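Long-range contacts in Alp7A (Bacillus subtilis, PDB 5EC0), which binds ADP and, as an actin-like bacterial cytoskeleton protein related to ParM, probably forms filaments that segregate plasmids: residues M1-M6 and V120-F125; A104-Q109 and K166-K171. All blocks are in the same frame, centred on the assembly; numbering follows the deposited sequence.

Contact 1 of 2, residues M1-M6 and V120-F125; sequences MNISRM and VTIEYF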
loop_
_atom_site.group_PDB
_atom_site.type_symbol
_atom_site.label_atom_id
_atom_site.label_comp_id
_atom_site.label_asym_id
_atom_site.label_seq_id
_atom_site.Cartn_x
_atom_site.Cartn_y
_atom_site.Cartn_z
ATOM N N MET A 1 15.355 -5.386 -20.836
ATOM C CA MET A 1 13.910 -5.291 -20.657
ATOM C C MET A 1 13.471 -3.846 -20.451
ATOM O O MET A 1 14.066 -3.114 -19.662
ATOM C CB MET A 1 13.447 -6.138 -19.466
ATOM C CG MET A 1 12.052 -5.764 -18.972
ATOM S SD MET A 1 11.511 -6.545 -17.431
ATOM C CE MET A 1 11.056 -8.164 -18.033
ATOM N N ASN A 2 12.422 -3.444 -21.161
ATOM C CA ASN A 2 11.883 -2.109 -21.005
ATOM C C ASN A 2 10.510 -2.067 -20.327
ATOM O O ASN A 2 9.567 -2.727 -20.761
ATOM C CB ASN A 2 11.794 -1.417 -22.361
ATOM C CG ASN A 2 11.113 -0.078 -22.261
ATOM O OD1 ASN A 2 11.699 0.889 -21.776
ATOM N ND2 ASN A 2 9.853 -0.019 -22.674
ATOM N N ILE A 3 10.415 -1.265 -19.270
ATOM C CA ILE A 3 9.182 -1.056 -18.515
ATOM C C ILE A 3 8.650 0.367 -18.704
ATOM O O ILE A 3 9.387 1.327 -18.503
ATOM C CB ILE A 3 9.402 -1.285 -17.012
ATOM C CG1 ILE A 3 9.719 -2.746 -16.726
ATOM C CG2 ILE A 3 8.179 -0.835 -16.193
ATOM C CD1 ILE A 3 10.050 -2.968 -15.278
ATOM N N SER A 4 7.377 0.510 -19.065
ATOM C CA SER A 4 6.821 1.828 -19.353
ATOM C C SER A 4 6.405 2.566 -18.085
ATOM O O SER A 4 6.712 3.747 -17.920
ATOM C CB SER A 4 5.620 1.715 -20.295
ATOM O OG SER A 4 6.010 1.144 -21.525
ATOM N N ARG A 5 5.686 1.874 -17.204
ATOM C CA ARG A 5 5.140 2.482 -15.993
ATOM C C ARG A 5 5.384 1.584 -14.792
ATOM O O ARG A 5 5.052 0.391 -14.813
ATOM C CB ARG A 5 3.627 2.739 -16.134
ATOM C CG ARG A 5 3.214 3.560 -17.365
ATOM C CD ARG A 5 1.680 3.711 -17.477
ATOM N NE ARG A 5 0.981 2.472 -17.113
ATOM C CZ ARG A 5 0.823 1.431 -17.925
ATOM N NH1 ARG A 5 1.305 1.478 -19.153
ATOM N NH2 ARG A 5 0.192 0.341 -17.507
ATOM N N MET A 6 5.969 2.138 -13.743
ATOM C CA MET A 6 6.062 1.390 -12.503
ATOM C C MET A 6 5.615 2.242 -11.320
ATOM O O MET A 6 6.195 3.288 -11.034
ATOM C CB MET A 6 7.479 0.875 -12.273
ATOM C CG MET A 6 7.627 0.183 -10.928
ATOM S SD MET A 6 9.180 -0.685 -10.845
ATOM C CE MET A 6 9.057 -1.472 -9.237
ATOM N N VAL A 120 17.402 -3.452 -17.050
ATOM C CA VAL A 120 16.022 -2.982 -17.056
ATOM C C VAL A 120 15.989 -1.462 -17.134
ATOM O O VAL A 120 16.609 -0.785 -16.306
ATOM C CB VAL A 120 15.242 -3.438 -15.789
ATOM C CG1 VAL A 120 13.868 -2.760 -15.721
ATOM C CG2 VAL A 120 15.096 -4.942 -15.771
ATOM N N THR A 121 15.284 -0.938 -18.135
ATOM C CA THR A 121 14.951 0.481 -18.194
ATOM C C THR A 121 13.485 0.734 -17.788
ATOM O O THR A 121 12.572 0.042 -18.231
ATOM C CB THR A 121 15.195 1.070 -19.610
ATOM O OG1 THR A 121 14.626 0.199 -20.594
ATOM C CG2 THR A 121 16.672 1.222 -19.885
ATOM N N ILE A 122 13.277 1.725 -16.925
ATOM C CA ILE A 122 11.947 2.139 -16.499
ATOM C C ILE A 122 11.705 3.592 -16.934
ATOM O O ILE A 122 12.417 4.506 -16.495
ATOM C CB ILE A 122 11.774 2.031 -14.963
ATOM C CG1 ILE A 122 11.952 0.586 -14.501
ATOM C CG2 ILE A 122 10.414 2.575 -14.528
ATOM C CD1 ILE A 122 12.241 0.466 -13.025
ATOM N N GLU A 123 10.721 3.807 -17.804
ATOM C CA GLU A 123 10.483 5.148 -18.351
ATOM C C GLU A 123 9.936 6.078 -17.283
ATOM O O GLU A 123 10.364 7.219 -17.172
ATOM C CB GLU A 123 9.517 5.089 -19.531
ATOM C CG GLU A 123 10.045 4.280 -20.698
ATOM C CD GLU A 123 9.146 4.356 -21.917
ATOM O OE1 GLU A 123 8.413 5.357 -22.059
ATOM O OE2 GLU A 123 9.175 3.414 -22.730
ATOM N N TYR A 124 9.011 5.561 -16.479
ATOM C CA TYR A 124 8.305 6.373 -15.505
ATOM C C TYR A 124 8.059 5.592 -14.212
ATOM O O TYR A 124 7.258 4.661 -14.186
ATOM C CB TYR A 124 6.978 6.863 -16.098
ATOM C CG TYR A 124 6.335 7.974 -15.309
ATOM C CD1 TYR A 124 6.953 9.219 -15.202
ATOM C CD2 TYR A 124 5.097 7.795 -14.689
ATOM C CE1 TYR A 124 6.367 10.264 -14.488
ATOM C CE2 TYR A 124 4.500 8.837 -13.965
ATOM C CZ TYR A 124 5.142 10.063 -13.867
ATOM O OH TYR A 124 4.561 11.089 -13.164
ATOM N N PHE A 125 8.793 5.956 -13.166
ATOM C CA PHE A 125 8.631 5.370 -11.839
ATOM C C PHE A 125 7.817 6.330 -11.000
ATOM O O PHE A 125 8.049 7.546 -11.029
ATOM C CB PHE A 125 9.994 5.102 -11.177
ATOM C CG PHE A 125 9.908 4.587 -9.747
ATOM C CD1 PHE A 125 9.849 5.464 -8.670
ATOM C CD2 PHE A 125 9.916 3.214 -9.484
ATOM C CE1 PHE A 125 9.778 4.988 -7.368
ATOM C CE2 PHE A 125 9.845 2.736 -8.186
ATOM C CZ PHE A 125 9.776 3.611 -7.133
#
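Met1-Met6 and Val120-Phe125 pair as neighbouring parallel strands, 2-10 and 119-129, in the large mixed sheet of this actin-like fold. Backbone hydrogen bonds come in two sets, on either side of a break. Before it, Thr121 N binds Met1 O, Ile3 N reaches Thr121 O at 2.7 Å and nearly straight (172°), and Glu123 N binds Ile3 O at 2.9 Å. At Ser4 and Glu123 both chains take helical backbone angles, so the two strands bend together, bridged by a weak bond from Tyr124 N to Ser4 O. Beyond the corner, Met6 N to Tyr124 O (2.9 Å) resumes the pairing.

Asn2, Thr121, Arg5 and Tyr124 lie on one face of the sheet, and the corner residue Glu123 joins its polar group. Asn2 OD1 stands 3.2 Å from Thr121 OG1, while Asn2 ND2 gives a weak bond to Glu123 OE2 at 3.5 Å, the amide and carboxylate planes being turned 36° apart. The main partner of Glu123 lies elsewhere: OE1 forms a salt bridge with Lys380 of helix 364-386. Arg5 turns to the same helix, meeting Glu370 and Gln377.

Apolar side chains fill the other face, partly covered by helix 95-112. Ile3 and Ile122 lie side by side and point the same way, with Ile3 CB 4.0 Å from Ile122 CG1; the CD1 tip of Ile3 also meets Val120 CG1 at 3.8 Å. Met6 has CG anti to its backbone nitrogen (chi1 175°) and stays extended beyond it, which carries the thioether alongside Phe125 and across the end of Ile122. A Met-aromatic contact results, the sulfur facing the ring edge rather than its face, and Met6 SD also touches Ile122 CD1 at 3.9 Å.

Contact 2 of 2, residues A104-Q109 and K166-K171; sequences ATAYYQ and KELTIK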
loop_
_atom_site.group_PDB
_atom_site.type_symbol
_atom_site.label_atom_id
_atom_site.label_comp_id
_atom_site.label_asym_id
_atom_site.label_seq_id
_atom_site.Cartn_x
_atom_site.Cartn_y
_atom_site.Cartn_z
ATOM N N ALA A 104 12.085 -6.275 -5.951
ATOM C CA ALA A 104 10.832 -6.350 -6.697
ATOM C C ALA A 104 11.086 -6.305 -8.203
ATOM O O ALA A 104 10.588 -7.150 -8.945
ATOM C CB ALA A 104 9.873 -5.214 -6.281
ATOM N N THR A 105 11.859 -5.315 -8.643
ATOM C CA THR A 105 12.162 -5.157 -10.057
ATOM C C THR A 105 12.907 -6.402 -10.604
ATOM O O THR A 105 12.644 -6.849 -11.715
ATOM C CB THR A 105 13.015 -3.896 -10.304
ATOM O OG1 THR A 105 12.365 -2.741 -9.750
ATOM C CG2 THR A 105 13.251 -3.698 -11.800
ATOM N N ALA A 106 13.840 -6.944 -9.823
ATOM C CA ALA A 106 14.602 -8.113 -10.246
ATOM C C ALA A 106 13.686 -9.331 -10.345
ATOM O O ALA A 106 13.834 -10.173 -11.242
ATOM C CB ALA A 106 15.747 -8.382 -9.287
ATOM N N TYR A 107 12.727 -9.407 -9.427
ATOM C CA TYR A 107 11.738 -10.472 -9.461
ATOM C C TYR A 107 10.892 -10.412 -10.733
ATOM O O TYR A 107 10.672 -11.427 -11.406
ATOM C CB TYR A 107 10.826 -10.403 -8.245
ATOM C CG TYR A 107 9.626 -11.299 -8.404
ATOM C CD1 TYR A 107 9.774 -12.681 -8.472
ATOM C CD2 TYR A 107 8.348 -10.766 -8.518
ATOM C CE1 TYR A 107 8.680 -13.511 -8.628
ATOM C CE2 TYR A 107 7.249 -11.588 -8.674
ATOM C CZ TYR A 107 7.429 -12.962 -8.727
ATOM O OH TYR A 107 6.340 -13.776 -8.890
ATOM N N TYR A 108 10.407 -9.219 -11.054
ATOM C CA TYR A 108 9.590 -9.046 -12.249
ATOM C C TYR A 108 10.402 -9.382 -13.497
ATOM O O TYR A 108 9.881 -9.988 -14.439
ATOM C CB TYR A 108 9.049 -7.622 -12.334
ATOM C CG TYR A 108 8.205 -7.372 -13.560
ATOM C CD1 TYR A 108 6.837 -7.657 -13.558
ATOM C CD2 TYR A 108 8.764 -6.837 -14.715
ATOM C CE1 TYR A 108 6.053 -7.419 -14.673
ATOM C CE2 TYR A 108 7.990 -6.606 -15.847
ATOM C CZ TYR A 108 6.633 -6.893 -15.820
ATOM O OH TYR A 108 5.858 -6.651 -16.941
ATOM N N GLN A 109 11.682 -9.001 -13.496
ATOM C CA GLN A 109 12.554 -9.303 -14.627
ATOM C C GLN A 109 12.714 -10.811 -14.799
ATOM O O GLN A 109 12.679 -11.316 -15.923
ATOM C CB GLN A 109 13.928 -8.654 -14.460
ATOM C CG GLN A 109 14.734 -8.594 -15.741
ATOM C CD GLN A 109 15.396 -9.927 -16.146
ATOM O OE1 GLN A 109 15.921 -10.668 -15.306
ATOM N NE2 GLN A 109 15.369 -10.225 -17.443
ATOM N N LYS A 166 22.356 -13.151 -10.997
ATOM C CA LYS A 166 22.820 -12.157 -11.967
ATOM C C LYS A 166 22.977 -10.831 -11.248
ATOM O O LYS A 166 22.397 -10.631 -10.182
ATOM C CB LYS A 166 21.846 -11.995 -13.147
ATOM C CG LYS A 166 20.465 -11.480 -12.759
ATOM C CD LYS A 166 19.662 -11.022 -13.976
ATOM C CE LYS A 166 19.247 -12.201 -14.851
ATOM N NZ LYS A 166 18.474 -11.772 -16.050
ATOM N N GLU A 167 23.757 -9.931 -11.834
ATOM C CA GLU A 167 23.704 -8.525 -11.452
ATOM C C GLU A 167 22.876 -7.738 -12.473
ATOM O O GLU A 167 23.207 -7.670 -13.661
ATOM C CB GLU A 167 25.101 -7.917 -11.328
ATOM C CG GLU A 167 25.088 -6.559 -10.651
ATOM C CD GLU A 167 26.482 -6.007 -10.412
ATOM O OE1 GLU A 167 27.388 -6.292 -11.234
ATOM O OE2 GLU A 167 26.666 -5.292 -9.397
ATOM N N LEU A 168 21.795 -7.141 -11.996
ATOM C CA LEU A 168 20.882 -6.433 -12.864
ATOM C C LEU A 168 21.154 -4.939 -12.766
ATOM O O LEU A 168 21.180 -4.375 -11.658
ATOM C CB LEU A 168 19.440 -6.759 -12.466
ATOM C CG LEU A 168 18.246 -6.506 -13.380
ATOM C CD1 LEU A 168 18.218 -7.496 -14.520
ATOM C CD2 LEU A 168 16.972 -6.623 -12.556
ATOM N N THR A 169 21.383 -4.296 -13.908
ATOM C CA THR A 169 21.403 -2.829 -13.931
ATOM C C THR A 169 19.994 -2.308 -14.201
ATOM O O THR A 169 19.347 -2.719 -15.167
ATOM C CB THR A 169 22.375 -2.281 -14.982
ATOM O OG1 THR A 169 23.679 -2.797 -14.727
ATOM C CG2 THR A 169 22.445 -0.769 -14.933
ATOM N N ILE A 170 19.523 -1.413 -13.335
ATOM C CA ILE A 170 18.186 -0.831 -13.444
ATOM C C ILE A 170 18.281 0.686 -13.643
ATOM O O ILE A 170 18.805 1.399 -12.781
ATOM C CB ILE A 170 17.321 -1.140 -12.179
ATOM C CG1 ILE A 170 17.122 -2.650 -12.025
ATOM C CG2 ILE A 170 15.985 -0.440 -12.232
ATOM C CD1 ILE A 170 16.751 -3.070 -10.603
ATOM N N LYS A 171 17.770 1.164 -14.778
ATOM C CA LYS A 171 17.827 2.584 -15.129
ATOM C C LYS A 171 16.456 3.225 -15.114
ATOM O O LYS A 171 15.586 2.889 -15.922
ATOM C CB LYS A 171 18.470 2.788 -16.501
ATOM C CG LYS A 171 19.976 2.496 -16.511
ATOM C CD LYS A 171 20.498 2.330 -17.928
ATOM C CE LYS A 171 22.004 2.182 -17.944
ATOM N NZ LYS A 171 22.497 1.797 -19.295
#
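Leu168 of strand 166-179 presses into the flank of helix 95-112 between Ala106 and Gln109, in the alpha/beta packing of the actin-like fold, where a helix lies across a sheet. The two segments cross at 109° with their axes 9.9 Å apart, and alternate strand residues, Lys166, Leu168 and Ile170, face the helix.

The two methyls of Leu168 divide their work. CD2 sits against the helix backbone, 3.6 Å from Ala106 CA, an approach that the small alanine side chain permits. CD1 reaches the aliphatic part of Gln109, 3.9 Å from its CG. One residue back on the helix and two on along the strand, Thr105 and Ile170 meet tip to tip, the methyl Thr105 CG2 lying 3.8 Å from Ile170 CD1. One torsion sets both branches of Thr105: CG2, anti to the backbone nitrogen, meets the strand, while OG1 hydrogen-bonds Phe101 O in its own helix.

Gln109 carries the polar end of the contact. Its CG is anti to the backbone nitrogen and the chain then bends at chi2 (-78°), bringing the buried amide over toward Lys166. Lys166, itself bent at chi3, curls in to meet it, and the two side chains pass at a slant. The ammonium also binds the carbonyls of Asp117 and Arg115, so Gln109 supplies one of several acceptors, while Gln109 NE2 donates to Lys114 O. This fixes the amide at both its ends. With a leucine at this position, Lys166 would probably lose one of its acceptors and the Lys114 carbonyl its side-chain donor. The bond itself, Lys166 NZ to Gln109 OE1, measures 2.9 Å, with NZ 39° out of the carbonyl plane rather than on a lone pair.

The two contacts lie 11 Å apart between centres, on the same side of the chain's centre and away from the ADP pocket. Their segments alternate along the chain: 1-6, 104-109, 120-125, 166-171. Strand 119-129 joins them, pairing with 2-10 in contact 1 and, on its other edge, with 166-179, the strand of contact 2, through probable hydrogen bonds from Lys171 N to Val120 O (2.7 Å) and from Ile122 N to Lys171 O. Helix 95-112, which immediately precedes strand 119-129, lies over all three strands; Met6 CE packs on Thr105 OG1, and Val120 on Gln109. Sequence-distant pieces thus build one sheet and the helix packed on it, in the actin-like fold.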